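Local coordinates for vacuolar aminopeptidase 1 (Saccharomyces cerevisiae, PDB 5JH9), which removes amino acids, preferably neutral or hydrophobic ones, from the N-terminus of peptides as a dodecameric zinc aminopeptidase and serves as the major cargo of the Cvt pathway, at residues B[204-209]-B[227-232]; B[334-339]-B[354-359]. The protein carries 1 engineered substitution. All coordinates share one frame; numbering follows the deposited sequence.

Followed from the N terminus, the chain makes the two contacts one after the other, neither nested nor crossed: contact 1 closes before contact 2 opens. Contact 1 lies beyond strand 191-197, where an irregular run, 204-209, meets 227-232 and so closes a loop of 17 residues without helix or strand; it joins that loop to strand 230-232, an outermost strand of the six-stranded antiparallel sheet. In contact 2 the 14 residues between its segments, neither helix nor strand, lead from strand 332-338 of the nine-stranded mixed sheet to helix 355-368. The two centres lie about 37 Å apart, on opposite sides of the centre of the chain, and the contacts do not touch.

Contact 1 (B[204-209]-B[227-232]); sequences CRIPSL and TIPVIG
I206 holds CG1 anti to the carbonyl carbon (chi1 -54°), which leaves CG2 anti to the backbone N and lays this methyl against T227, 3.6 Å from T227 CA, while CG1 runs alongside the ring of P229, pointing the same way. C204 is turned differently: its sulfur sits between the backbone N and the carbonyl carbon, and SG comes to rest 3.6 Å from CB of P229. The proline thus receives C204 and I206 together. Further along the chain the ring of P207 meets V230 at about a right angle, P207 CD lying 3.8 Å from V230 CG2.

Between these apolar groups R205 and V230 form one antiparallel hydrogen-bonded pair. V230 N gives a nearly straight bond to R205 O (2.8 Å, 169°), whereas the return bond from R205 N to V230 O is longer and more bent (3.3 Å, 143°). Two CA-H...O contacts accompany the bridge, a strongly bent one from C204 to V230 O and a long one from P229 to R205 O. Cutting I206 back to an alanine removes both branches and would probably leave a gap beside P229 and T227.

Strand 230-232 pairs with strand 155-162, where I231 and G232 both face G155 in a classic beta bulge. The chemistry implies a division of labour: a single backbone bridge and proline packing join the loop to this outermost strand; R205 is held by a salt bridge to D172 of its own chain, and its hydrogen bonds to R484 O and S479 OG of a second subunit, with N395 ND2 of that subunit on I228 O, tie the contact into the dodecamer.

Contact 2 (B[334-339]-B[354-359]); sequences TVTLYD and GLLESV
Apolar packing carries most of this contact, and L356 stands at its centre. The leucine has CG anti to its backbone N (chi1 173°), which carries CD1 toward the strand, where it meets two threonines. T334 approaches with its methyl, CG2 lying 3.8 Å from L356 CD1. T336 crosses the leucine at about a right angle and makes a van der Waals contact through its hydroxyl oxygen, OG1 lying 3.8 Å from L356 CD1. One residue earlier, L355 reaches T336 only loosely, T336 CG2 to L355 CD2 being 4.4 Å.

The aromatic contribution comes from Y338. Its bond from the backbone does not aim at the helix, yet the ring extends there, and the phenol oxygen, Y338 OH, ends 3.2 Å from L356 CB. That CB sits at the ring edge, near its plane. L355 CB lies 4.5 Å from Y338 CE1, approaching the ring obliquely.

Polar linkage across the interface is made through water. Y338 OH donates to one water molecule at 2.6 Å, and the same water donates to E357 OE1 at 2.8 Å, giving the phenol a bridge to the first turn of the helix. The other carboxylate oxygen, E357 OE2, is bound by Q465 NE2. Both threonine hydroxyls are engaged on the sheet side, T334 OG1 with A115 O and T336 OG1 with S114 OG, so the polar atoms are satisfied while their neighbours pack.

The helix runs roughly antiparallel to the strand, at 143°, with G354 as its N-cap residue. Such packing of a helix on a central mixed sheet is characteristic of the α/β catalytic domain of M18 zinc aminopeptidases. Y338 belongs to the surroundings of the metal site: its side chain is about 5 Å from that of the zinc ligand H134 but about 10 Å from a bound zinc.

Contact 1 (B[204-209]-B[227-232])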
# COMPACT_ATOMS: atom_id res chain seq x y z
N CYS B 204 42.58 -6.53 12.44
CA CYS B 204 41.19 -6.24 12.74
C CYS B 204 40.22 -7.17 12.03
O CYS B 204 40.61 -8.05 11.25
CB CYS B 204 40.88 -4.78 12.42
SG CYS B 204 40.95 -4.41 10.68
N ARG B 205 38.95 -6.96 12.35
CA ARG B 205 37.86 -7.79 11.89
C ARG B 205 36.58 -6.95 12.01
O ARG B 205 36.47 -6.14 12.93
CB ARG B 205 37.81 -9.03 12.78
CG ARG B 205 36.70 -10.02 12.50
CD ARG B 205 36.85 -11.21 13.44
NE ARG B 205 35.78 -12.19 13.27
CZ ARG B 205 34.55 -12.07 13.76
NH1 ARG B 205 34.17 -11.01 14.47
NH2 ARG B 205 33.66 -13.04 13.54
N ILE B 206 35.66 -7.11 11.07
CA ILE B 206 34.37 -6.44 11.09
C ILE B 206 33.35 -7.47 11.61
O ILE B 206 32.97 -8.39 10.87
CB ILE B 206 33.98 -5.92 9.68
CG1 ILE B 206 35.11 -5.04 9.12
CG2 ILE B 206 32.69 -5.11 9.74
CD1 ILE B 206 34.92 -4.61 7.68
N PRO B 207 32.94 -7.36 12.89
CA PRO B 207 32.14 -8.42 13.52
C PRO B 207 30.65 -8.36 13.19
O PRO B 207 29.99 -7.35 13.45
CB PRO B 207 32.35 -8.17 15.02
CG PRO B 207 32.52 -6.69 15.11
CD PRO B 207 33.22 -6.26 13.84
N SER B 208 30.11 -9.45 12.65
CA SER B 208 28.67 -9.58 12.46
C SER B 208 27.98 -9.62 13.82
O SER B 208 28.59 -10.02 14.82
CB SER B 208 28.32 -10.83 11.67
OG SER B 208 28.57 -12.01 12.41
N LEU B 209 26.72 -9.18 13.85
CA LEU B 209 25.88 -9.30 15.04
C LEU B 209 25.27 -10.70 15.06
O LEU B 209 24.83 -11.20 14.03
CB LEU B 209 24.77 -8.25 15.03
CG LEU B 209 23.86 -8.19 16.26
CD1 LEU B 209 24.68 -7.92 17.52
CD2 LEU B 209 22.79 -7.13 16.08
N THR B 227 29.54 -1.32 9.76
CA THR B 227 30.66 -2.14 9.27
C THR B 227 32.01 -1.48 9.57
O THR B 227 32.77 -1.14 8.66
CB THR B 227 30.52 -2.41 7.76
OG1 THR B 227 30.55 -1.16 7.05
CG2 THR B 227 29.22 -3.14 7.47
N ILE B 228 32.29 -1.31 10.86
CA ILE B 228 33.50 -0.64 11.34
C ILE B 228 34.47 -1.70 11.87
O ILE B 228 34.09 -2.49 12.75
CB ILE B 228 33.16 0.37 12.46
CG1 ILE B 228 32.13 1.40 11.96
CG2 ILE B 228 34.43 1.08 12.93
CD1 ILE B 228 31.46 2.21 13.06
N PRO B 229 35.71 -1.73 11.34
CA PRO B 229 36.68 -2.73 11.83
C PRO B 229 37.07 -2.54 13.30
O PRO B 229 37.37 -1.42 13.73
CB PRO B 229 37.90 -2.54 10.92
CG PRO B 229 37.41 -1.79 9.74
CD PRO B 229 36.24 -0.98 10.19
N VAL B 230 37.04 -3.63 14.06
CA VAL B 230 37.46 -3.65 15.46
C VAL B 230 38.93 -4.07 15.49
O VAL B 230 39.27 -5.18 15.08
CB VAL B 230 36.61 -4.63 16.29
CG1 VAL B 230 37.15 -4.77 17.71
CG2 VAL B 230 35.16 -4.18 16.31
N ILE B 231 39.78 -3.18 15.99
CA ILE B 231 41.23 -3.35 15.92
C ILE B 231 41.86 -3.87 17.23
O ILE B 231 42.92 -4.50 17.19
CB ILE B 231 41.90 -2.06 15.39
CG1 ILE B 231 43.26 -2.37 14.75
CG2 ILE B 231 42.03 -0.99 16.47
CD1 ILE B 231 43.83 -1.22 13.94
N GLY B 232 41.21 -3.62 18.37
CA GLY B 232 41.73 -4.10 19.66
C GLY B 232 40.81 -3.90 20.85
O GLY B 232 39.71 -3.37 20.71

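Contact 2 (B[334-339]-B[354-359])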
# COMPACT_ATOMS: atom_id res chain seq x y z
N THR B 334 53.82 -4.26 -25.38
CA THR B 334 53.66 -3.69 -24.04
C THR B 334 52.55 -4.36 -23.23
O THR B 334 51.51 -4.77 -23.77
CB THR B 334 53.40 -2.15 -24.09
OG1 THR B 334 53.22 -1.63 -22.77
CG2 THR B 334 52.16 -1.82 -24.92
N VAL B 335 52.80 -4.48 -21.93
CA VAL B 335 51.75 -4.65 -20.94
C VAL B 335 51.71 -3.37 -20.12
O VAL B 335 52.74 -2.94 -19.59
CB VAL B 335 51.97 -5.85 -20.01
CG1 VAL B 335 50.87 -5.91 -18.94
CG2 VAL B 335 52.02 -7.14 -20.81
N THR B 336 50.54 -2.76 -20.05
CA THR B 336 50.32 -1.57 -19.25
C THR B 336 49.25 -1.88 -18.18
O THR B 336 48.17 -2.36 -18.50
CB THR B 336 49.90 -0.39 -20.13
OG1 THR B 336 50.90 -0.18 -21.14
CG2 THR B 336 49.75 0.88 -19.31
N LEU B 337 49.60 -1.59 -16.92
CA LEU B 337 48.78 -1.91 -15.76
C LEU B 337 48.25 -0.61 -15.14
O LEU B 337 49.03 0.26 -14.75
CB LEU B 337 49.62 -2.69 -14.74
CG LEU B 337 50.31 -3.94 -15.28
CD1 LEU B 337 51.19 -4.60 -14.22
CD2 LEU B 337 49.28 -4.93 -15.81
N TYR B 338 46.93 -0.49 -15.05
CA TYR B 338 46.27 0.73 -14.56
C TYR B 338 45.71 0.62 -13.14
O TYR B 338 45.42 -0.46 -12.64
CB TYR B 338 45.13 1.10 -15.50
CG TYR B 338 45.58 1.39 -16.91
CD1 TYR B 338 46.13 2.63 -17.23
CD2 TYR B 338 45.43 0.45 -17.93
CE1 TYR B 338 46.53 2.92 -18.53
CE2 TYR B 338 45.83 0.73 -19.23
CZ TYR B 338 46.37 1.97 -19.52
OH TYR B 338 46.76 2.27 -20.80
N ASP B 339 45.58 1.78 -12.50
CA ASP B 339 44.95 1.92 -11.19
C ASP B 339 43.52 2.44 -11.43
O ASP B 339 43.16 2.79 -12.55
CB ASP B 339 45.77 2.90 -10.34
CG ASP B 339 45.41 2.89 -8.86
OD1 ASP B 339 44.58 2.07 -8.41
OD2 ASP B 339 45.98 3.73 -8.12
N GLY B 354 46.14 8.04 -19.70
CA GLY B 354 46.91 7.94 -20.92
C GLY B 354 48.35 7.46 -20.83
O GLY B 354 49.15 7.81 -21.69
N LEU B 355 48.69 6.64 -19.83
CA LEU B 355 50.08 6.16 -19.72
C LEU B 355 50.54 5.40 -20.97
O LEU B 355 51.67 5.59 -21.41
CB LEU B 355 50.32 5.29 -18.46
CG LEU B 355 51.79 4.87 -18.24
CD1 LEU B 355 52.71 6.08 -18.13
CD2 LEU B 355 51.95 3.98 -17.01
N LEU B 356 49.67 4.55 -21.51
CA LEU B 356 49.95 3.81 -22.75
C LEU B 356 50.34 4.74 -23.90
O LEU B 356 51.40 4.58 -24.51
CB LEU B 356 48.75 2.95 -23.17
CG LEU B 356 48.83 2.24 -24.53
CD1 LEU B 356 49.96 1.23 -24.54
CD2 LEU B 356 47.50 1.58 -24.88
N GLU B 357 49.48 5.72 -24.15
CA GLU B 357 49.66 6.66 -25.27
C GLU B 357 50.95 7.46 -25.10
O GLU B 357 51.68 7.69 -26.06
CB GLU B 357 48.48 7.63 -25.40
CG GLU B 357 47.12 6.98 -25.62
CD GLU B 357 46.37 6.71 -24.33
OE1 GLU B 357 46.79 5.80 -23.57
OE2 GLU B 357 45.37 7.40 -24.06
N SER B 358 51.18 7.90 -23.86
CA SER B 358 52.40 8.61 -23.48
C SER B 358 53.66 7.78 -23.73
O SER B 358 54.62 8.27 -24.32
CB SER B 358 52.33 9.03 -22.00
OG SER B 358 53.52 9.70 -21.61
N VAL B 359 53.65 6.52 -23.28
CA VAL B 359 54.78 5.62 -23.46
C VAL B 359 55.09 5.40 -24.95
O VAL B 359 56.26 5.44 -25.35
CB VAL B 359 54.55 4.26 -22.75
CG1 VAL B 359 55.52 3.18 -23.22
CG2 VAL B 359 54.66 4.43 -21.24
O HOH W 1 46.17 4.79 -21.08